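Local coordinates for protein binding component of ABC transporter (Wolinella succinogenes, PDB 3K4U) that binds the amino acid lysine in the cleft between its two lobes and probably delivers it, as a solute receptor, to an ABC transporter, at residues Thr51-Leu56 and Phe122-Glu127; Lys140-Asp143 and Glu147-Gln150; Glu224-Phe227 and Lys231-Glu234. All coordinates share one frame; numbering follows the deposited sequence.

Contact 1: residues Thr51-Leu56 and Phe122-Glu127. With LYS (lysine), chain K.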
# COMPACT_ATOMS: atom_id res chain seq x y z
N THR E 51 -32.15 15.53 27.55
CA THR E 51 -33.20 16.09 26.70
C THR E 51 -33.92 14.90 26.17
O THR E 51 -33.33 13.86 26.10
CB THR E 51 -32.57 16.88 25.53
OG1 THR E 51 -31.55 17.75 26.05
CG2 THR E 51 -33.63 17.72 24.72
N SER E 52 -35.20 15.01 25.87
CA SER E 52 -35.91 13.89 25.27
C SER E 52 -35.55 13.96 23.80
O SER E 52 -35.06 15.00 23.36
CB SER E 52 -37.42 13.96 25.49
OG SER E 52 -37.96 15.03 24.75
N TRP E 53 -35.78 12.88 23.07
CA TRP E 53 -35.15 12.67 21.77
C TRP E 53 -35.61 13.68 20.70
O TRP E 53 -34.80 14.19 19.91
CB TRP E 53 -35.35 11.22 21.28
CG TRP E 53 -34.69 11.02 20.01
CD1 TRP E 53 -35.26 11.09 18.77
CD2 TRP E 53 -33.29 10.78 19.80
NE1 TRP E 53 -34.30 10.90 17.80
CE2 TRP E 53 -33.09 10.70 18.41
CE3 TRP E 53 -32.20 10.62 20.66
CZ2 TRP E 53 -31.83 10.47 17.85
CZ3 TRP E 53 -30.94 10.40 20.11
CH2 TRP E 53 -30.77 10.32 18.71
N ASP E 54 -36.90 13.97 20.69
CA ASP E 54 -37.46 14.82 19.66
C ASP E 54 -37.11 16.27 19.89
O ASP E 54 -37.53 17.15 19.13
CB ASP E 54 -38.97 14.62 19.58
CG ASP E 54 -39.71 15.00 20.87
OD1 ASP E 54 -40.85 15.52 20.74
OD2 ASP E 54 -39.21 14.78 22.01
N GLY E 55 -36.33 16.52 20.96
CA GLY E 55 -35.96 17.87 21.40
C GLY E 55 -34.46 18.10 21.33
O GLY E 55 -33.97 19.18 21.57
N LEU E 56 -33.70 17.08 20.98
CA LEU E 56 -32.24 17.27 20.77
C LEU E 56 -31.89 18.24 19.66
O LEU E 56 -31.17 19.21 19.89
CB LEU E 56 -31.55 15.95 20.52
CG LEU E 56 -31.40 15.04 21.73
CD1 LEU E 56 -30.83 13.72 21.25
CD2 LEU E 56 -30.48 15.61 22.78
N PHE E 122 -40.12 5.20 19.59
CA PHE E 122 -40.74 6.09 18.62
C PHE E 122 -39.78 7.12 18.01
O PHE E 122 -38.90 7.68 18.70
CB PHE E 122 -41.95 6.80 19.22
CG PHE E 122 -42.63 7.75 18.27
CD1 PHE E 122 -43.59 7.27 17.34
CD2 PHE E 122 -42.30 9.10 18.26
CE1 PHE E 122 -44.22 8.13 16.44
CE2 PHE E 122 -42.94 9.99 17.34
CZ PHE E 122 -43.89 9.48 16.43
N GLY E 123 -39.99 7.40 16.71
CA GLY E 123 -39.23 8.43 15.98
C GLY E 123 -37.72 8.25 16.04
O GLY E 123 -36.99 9.20 16.27
N VAL E 124 -37.22 7.06 15.80
CA VAL E 124 -35.80 6.81 15.98
C VAL E 124 -35.26 5.92 14.81
O VAL E 124 -36.05 5.22 14.16
CB VAL E 124 -35.62 6.17 17.36
CG1 VAL E 124 -35.14 4.76 17.27
CG2 VAL E 124 -34.77 6.98 18.20
N SER E 125 -33.96 5.93 14.56
CA SER E 125 -33.36 5.19 13.45
C SER E 125 -34.08 3.89 13.18
O SER E 125 -34.44 3.60 12.05
CB SER E 125 -31.91 4.85 13.72
OG SER E 125 -31.05 5.76 13.09
N ALA E 126 -34.28 3.10 14.23
CA ALA E 126 -34.90 1.80 14.09
C ALA E 126 -36.32 1.92 13.52
O ALA E 126 -36.71 1.16 12.64
CB ALA E 126 -34.91 1.09 15.42
N GLU E 127 -37.08 2.88 14.03
CA GLU E 127 -38.44 2.97 13.62
C GLU E 127 -38.57 3.16 12.12
O GLU E 127 -39.42 2.52 11.49
CB GLU E 127 -39.14 4.09 14.36
CG GLU E 127 -40.62 3.84 14.48
CD GLU E 127 -41.40 5.00 13.98
OE1 GLU E 127 -41.01 6.16 14.27
OE2 GLU E 127 -42.44 4.75 13.33
N LYS K . -29.00 5.75 16.33
CA LYS K . -30.30 5.99 16.92
C LYS K . -30.91 7.18 16.20
O LYS K . -30.18 8.06 15.77
CB LYS K . -30.16 6.32 18.41
CG LYS K . -31.40 6.09 19.24
CD LYS K . -31.49 7.10 20.33
CE LYS K . -32.51 6.72 21.41
NZ LYS K . -32.37 7.53 22.64
OXT LYS K . -32.13 7.28 16.05
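Trp53 and Val124 meet from the two walls of the cleft around the bound lysine. The valine methyl CG2 lies over the indole, 4.0 Å from the centroid of its five-membered ring and only 12° off the normal, a CH-pi contact in which the two side chains cross at about a right angle. The same face receives the ligand over the six-membered half, where lysine CD is 3.4 Å from Trp53 CZ3; lysine NZ lies past the ring rim, 3.7 Å from Trp53 CE3. Trp53 reaches this position because its CG is anti to the backbone N (chi1 -179°), which points the indole at residues 122-127 and the ligand. Val124 CG2 sits beside the ligand on the same indole face, 3.6 Å from lysine CG. Beyond it, Gly123 O approaches Trp53 NE1 obliquely at 3.5 Å without forming a hydrogen bond. Val124 is the N-cap residue of helix 125-133, and the first amide of that helix takes up the ligand carboxylate: Ser125 N donates to lysine OXT over 2.7 Å in an almost straight bond. Ser125 OG is held by Thr73 OG1.

Away from the ligand the contact thins out quickly. Ser52 OG bonds to Asp54 OD2 within its own exposed turn. On the helix side, Gly123 N bonds to Glu127 OE1, tying the turn to the start of the helix.

Arg78 and Thr73 also bond to the lysine, while Glu12 and Asp163 add acidic partners. The aliphatic chain is thus gripped by an aromatic face and a methyl, and the helix N-terminus probably favours the negative carboxylate, a combination consistent with a ligand-bound, probably closed, Venus-flytrap cleft holding an amino acid.

Contact 2: residues Lys140-Asp143 and Glu147-Gln150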
# COMPACT_ATOMS: atom_id res chain seq x y z
N LYS E 140 -45.22 -1.82 16.56
CA LYS E 140 -45.66 -0.95 17.65
C LYS E 140 -44.50 -0.19 18.27
O LYS E 140 -43.37 -0.67 18.32
CB LYS E 140 -46.36 -1.75 18.73
CG LYS E 140 -47.77 -2.18 18.38
CD LYS E 140 -48.61 -2.32 19.63
CE LYS E 140 -48.11 -3.43 20.51
NZ LYS E 140 -49.15 -3.79 21.48
N THR E 141 -44.82 1.01 18.76
CA THR E 141 -43.79 1.94 19.22
C THR E 141 -44.04 2.49 20.62
O THR E 141 -45.18 2.70 21.03
CB THR E 141 -43.69 3.15 18.30
OG1 THR E 141 -44.89 3.94 18.45
CG2 THR E 141 -43.49 2.74 16.86
N TYR E 142 -42.95 2.77 21.32
CA TYR E 142 -42.96 3.17 22.69
C TYR E 142 -41.94 4.27 22.91
O TYR E 142 -40.89 4.31 22.24
CB TYR E 142 -42.65 1.95 23.55
CG TYR E 142 -43.72 0.89 23.44
CD1 TYR E 142 -44.87 0.97 24.21
CD2 TYR E 142 -43.60 -0.17 22.52
CE1 TYR E 142 -45.86 0.03 24.11
CE2 TYR E 142 -44.60 -1.12 22.41
CZ TYR E 142 -45.74 -1.01 23.21
OH TYR E 142 -46.75 -1.94 23.12
N ASP E 143 -42.25 5.13 23.87
CA ASP E 143 -41.41 6.25 24.27
C ASP E 143 -39.99 5.90 24.69
O ASP E 143 -39.10 6.74 24.57
CB ASP E 143 -42.11 7.04 25.38
CG ASP E 143 -43.38 7.71 24.89
OD1 ASP E 143 -43.35 8.16 23.70
OD2 ASP E 143 -44.38 7.77 25.65
N GLU E 147 -39.00 0.36 27.57
CA GLU E 147 -40.43 0.03 27.57
C GLU E 147 -40.75 -0.87 26.43
O GLU E 147 -41.72 -1.63 26.49
CB GLU E 147 -41.31 1.26 27.42
CG GLU E 147 -41.50 2.06 28.67
CD GLU E 147 -42.21 3.33 28.36
OE1 GLU E 147 -43.39 3.25 27.94
OE2 GLU E 147 -41.60 4.42 28.51
N ALA E 148 -39.91 -0.78 25.39
CA ALA E 148 -40.15 -1.47 24.14
C ALA E 148 -39.80 -2.91 24.31
O ALA E 148 -40.62 -3.78 24.08
CB ALA E 148 -39.35 -0.85 23.03
N VAL E 149 -38.60 -3.18 24.80
CA VAL E 149 -38.22 -4.57 25.01
C VAL E 149 -39.08 -5.31 26.03
O VAL E 149 -39.32 -6.51 25.85
CB VAL E 149 -36.78 -4.74 25.46
CG1 VAL E 149 -36.05 -5.58 24.45
CG2 VAL E 149 -36.13 -3.40 25.72
N GLN E 150 -39.49 -4.62 27.10
CA GLN E 150 -40.39 -5.23 28.09
C GLN E 150 -41.51 -5.99 27.43
O GLN E 150 -41.85 -7.06 27.88
CB GLN E 150 -40.97 -4.20 29.05
CG GLN E 150 -40.05 -3.85 30.23
CD GLN E 150 -39.72 -5.06 31.05
OE1 GLN E 150 -40.61 -5.82 31.44
NE2 GLN E 150 -38.43 -5.28 31.29
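Glu147 OE2 is hydrogen-bonded to Thr144 OG1, in the turn just before helix 145-154, and passes 4.1 Å from Asp143 CB. The glutamate reaches back over that turn; its chain, extended beyond CG, brings the carboxylate near that of Asp143. The two acids do not touch: Asp143 OD2 and Glu147 OE1 are 5.2 Å apart, and any repulsion between them is probably mild, both side chains being exposed. The backbone O of Asp143 is hydrogen-bonded to Lys121 NZ, a residue of the lysine pocket. Strand 138-142, this tight turn and helix 145-154 form the first half of a beta-alpha-beta crossover; strand 159-163 completes it, and strand 117-121 lies between the two, parallel to both. Tyr142 fills the angle between strand and helix. Its CB sits 4.2 Å from Glu147 CB, and Tyr142 CG is anti to its own carbonyl carbon (chi1 -64°), which lays the ring along the first helical turn with Glu147 O over one face. At the near end of the ring, Tyr142 CD2 comes within 4.0 Å of Ala148 CA and 4.3 Å of Ala148 CB. The alanine is buried, its methyl also touching Phe160 of strand 159-163, whereas Tyr142 packs on Val119 of strand 117-121.

Contact 3: residues Glu224-Phe227 and Lys231-Glu234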
# COMPACT_ATOMS: atom_id res chain seq x y z
N GLU E 224 -13.39 -0.32 24.81
CA GLU E 224 -13.32 -1.55 25.59
C GLU E 224 -14.24 -1.40 26.78
O GLU E 224 -15.17 -2.20 26.99
CB GLU E 224 -11.86 -1.83 26.05
CG GLU E 224 -11.01 -2.58 25.05
CD GLU E 224 -10.58 -3.98 25.54
OE1 GLU E 224 -9.36 -4.29 25.51
OE2 GLU E 224 -11.47 -4.78 25.95
N ARG E 225 -14.01 -0.34 27.54
CA ARG E 225 -14.75 -0.10 28.76
C ARG E 225 -16.24 -0.24 28.63
O ARG E 225 -16.83 -0.78 29.54
CB ARG E 225 -14.41 1.26 29.36
CG ARG E 225 -15.48 1.73 30.34
CD ARG E 225 -14.80 2.38 31.50
NE ARG E 225 -14.41 3.76 31.25
CZ ARG E 225 -13.15 4.20 31.24
NH1 ARG E 225 -12.89 5.50 31.05
NH2 ARG E 225 -12.13 3.36 31.42
N TRP E 226 -16.85 0.25 27.54
CA TRP E 226 -18.32 0.29 27.43
C TRP E 226 -18.92 -0.76 26.54
O TRP E 226 -20.06 -1.22 26.78
CB TRP E 226 -18.79 1.66 26.96
CG TRP E 226 -18.44 2.70 27.95
CD1 TRP E 226 -17.39 3.54 27.90
CD2 TRP E 226 -19.11 2.95 29.19
NE1 TRP E 226 -17.36 4.33 29.03
CE2 TRP E 226 -18.40 3.98 29.84
CE3 TRP E 226 -20.24 2.41 29.82
CZ2 TRP E 226 -18.78 4.50 31.09
CZ3 TRP E 226 -20.62 2.92 31.09
CH2 TRP E 226 -19.89 3.95 31.70
N PHE E 227 -18.18 -1.17 25.52
CA PHE E 227 -18.74 -2.03 24.51
C PHE E 227 -18.32 -3.48 24.60
O PHE E 227 -18.87 -4.33 23.91
CB PHE E 227 -18.31 -1.51 23.18
CG PHE E 227 -19.01 -0.30 22.77
CD1 PHE E 227 -20.24 -0.39 22.13
CD2 PHE E 227 -18.45 0.95 22.99
CE1 PHE E 227 -20.88 0.73 21.72
CE2 PHE E 227 -19.11 2.10 22.57
CZ PHE E 227 -20.31 2.00 21.95
N LYS E 231 -18.01 -4.63 33.42
CA LYS E 231 -17.90 -4.00 34.71
C LYS E 231 -18.93 -2.93 34.93
O LYS E 231 -19.39 -2.73 36.00
CB LYS E 231 -16.51 -3.46 34.91
CG LYS E 231 -16.10 -3.19 36.32
CD LYS E 231 -14.92 -2.23 36.34
CE LYS E 231 -14.16 -2.26 37.65
NZ LYS E 231 -12.79 -1.67 37.59
N TRP E 232 -19.26 -2.20 33.91
CA TRP E 232 -20.12 -1.05 33.98
C TRP E 232 -21.48 -1.49 34.46
O TRP E 232 -22.23 -0.73 34.97
CB TRP E 232 -20.15 -0.24 32.67
CG TRP E 232 -20.61 -0.96 31.48
CD1 TRP E 232 -19.89 -1.72 30.70
CD2 TRP E 232 -21.91 -0.96 30.94
NE1 TRP E 232 -20.63 -2.22 29.72
CE2 TRP E 232 -21.90 -1.76 29.85
CE3 TRP E 232 -23.10 -0.36 31.30
CZ2 TRP E 232 -23.00 -1.99 29.11
CZ3 TRP E 232 -24.16 -0.57 30.57
CH2 TRP E 232 -24.13 -1.37 29.49
N LEU E 233 -21.80 -2.75 34.33
CA LEU E 233 -23.12 -3.19 34.68
C LEU E 233 -23.60 -3.12 36.12
O LEU E 233 -24.76 -3.15 36.38
CB LEU E 233 -23.37 -4.54 34.11
CG LEU E 233 -23.47 -4.38 32.63
CD1 LEU E 233 -23.17 -5.65 32.04
CD2 LEU E 233 -24.81 -4.01 32.29
N GLU E 234 -22.71 -2.92 37.08
CA GLU E 234 -23.21 -2.73 38.43
C GLU E 234 -23.55 -1.26 38.28
O GLU E 234 -22.73 -0.40 38.61
CB GLU E 234 -22.11 -2.94 39.46
CG GLU E 234 -22.10 -4.32 40.09
CD GLU E 234 -23.17 -4.48 41.16
OE1 GLU E 234 -23.86 -5.52 41.15
OE2 GLU E 234 -23.30 -3.57 42.00
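The indole of Trp232 is sandwiched: Trp226 CE3 lies 3.7 Å above one face, displaced toward the rim, and Leu233 CG sits 4.0 Å above the centre of the opposite face. The two tryptophans meet obliquely, the six-membered ring of Trp226 and the five-membered ring of Trp232 having centroids 5.2 Å apart and planes at 49°. Trp226 in turn carries Arg225 CG over one of its faces. The closest apolar approach joins Trp226 CZ3 to Trp232 CB at 3.6 Å. Trp232 holds its CG between the backbone N and the carbonyl carbon (chi1 60°), turning the pyrrole side of the ring back onto the helix. There Trp232 CD1 lies 3.4 Å from Arg225 O, which approaches obliquely, and Trp232 NE1 lies 3.2 Å from Trp226 O at an angle too poor for a hydrogen bond. Trp226 NE1 is hydrogen-bonded to Asp33 OD2 of helix 30-41. Trp232 also touches Pro17 and, on helix 164-175, Ala169. A short 3-10 turn thus folds the C-terminal tail back against the end of helix 218-228, the last helix of this solute-binding protein fold.

In the fold
Contacts 1 and 2 are neighbours, their centres 13 Å apart: Phe122 N lies 2.9 Å from Tyr142 O, a probable hydrogen bond between the end of strand 117-121 and strand 138-142, and Glu127 packs on Thr141. Helix 125-133 is followed, after a short connection, by strand 138-142, so the element that receives the lysine carboxylate in contact 1 precedes the strand used by contact 2. Only contact 1 lines the pocket; the Asp143 side chain is about 10 Å from the lysine and that of Trp232 about 14 Å. Contact 3 is centred 24 Å from each of the others, touches neither, and lies across the chain's centre from contact 1.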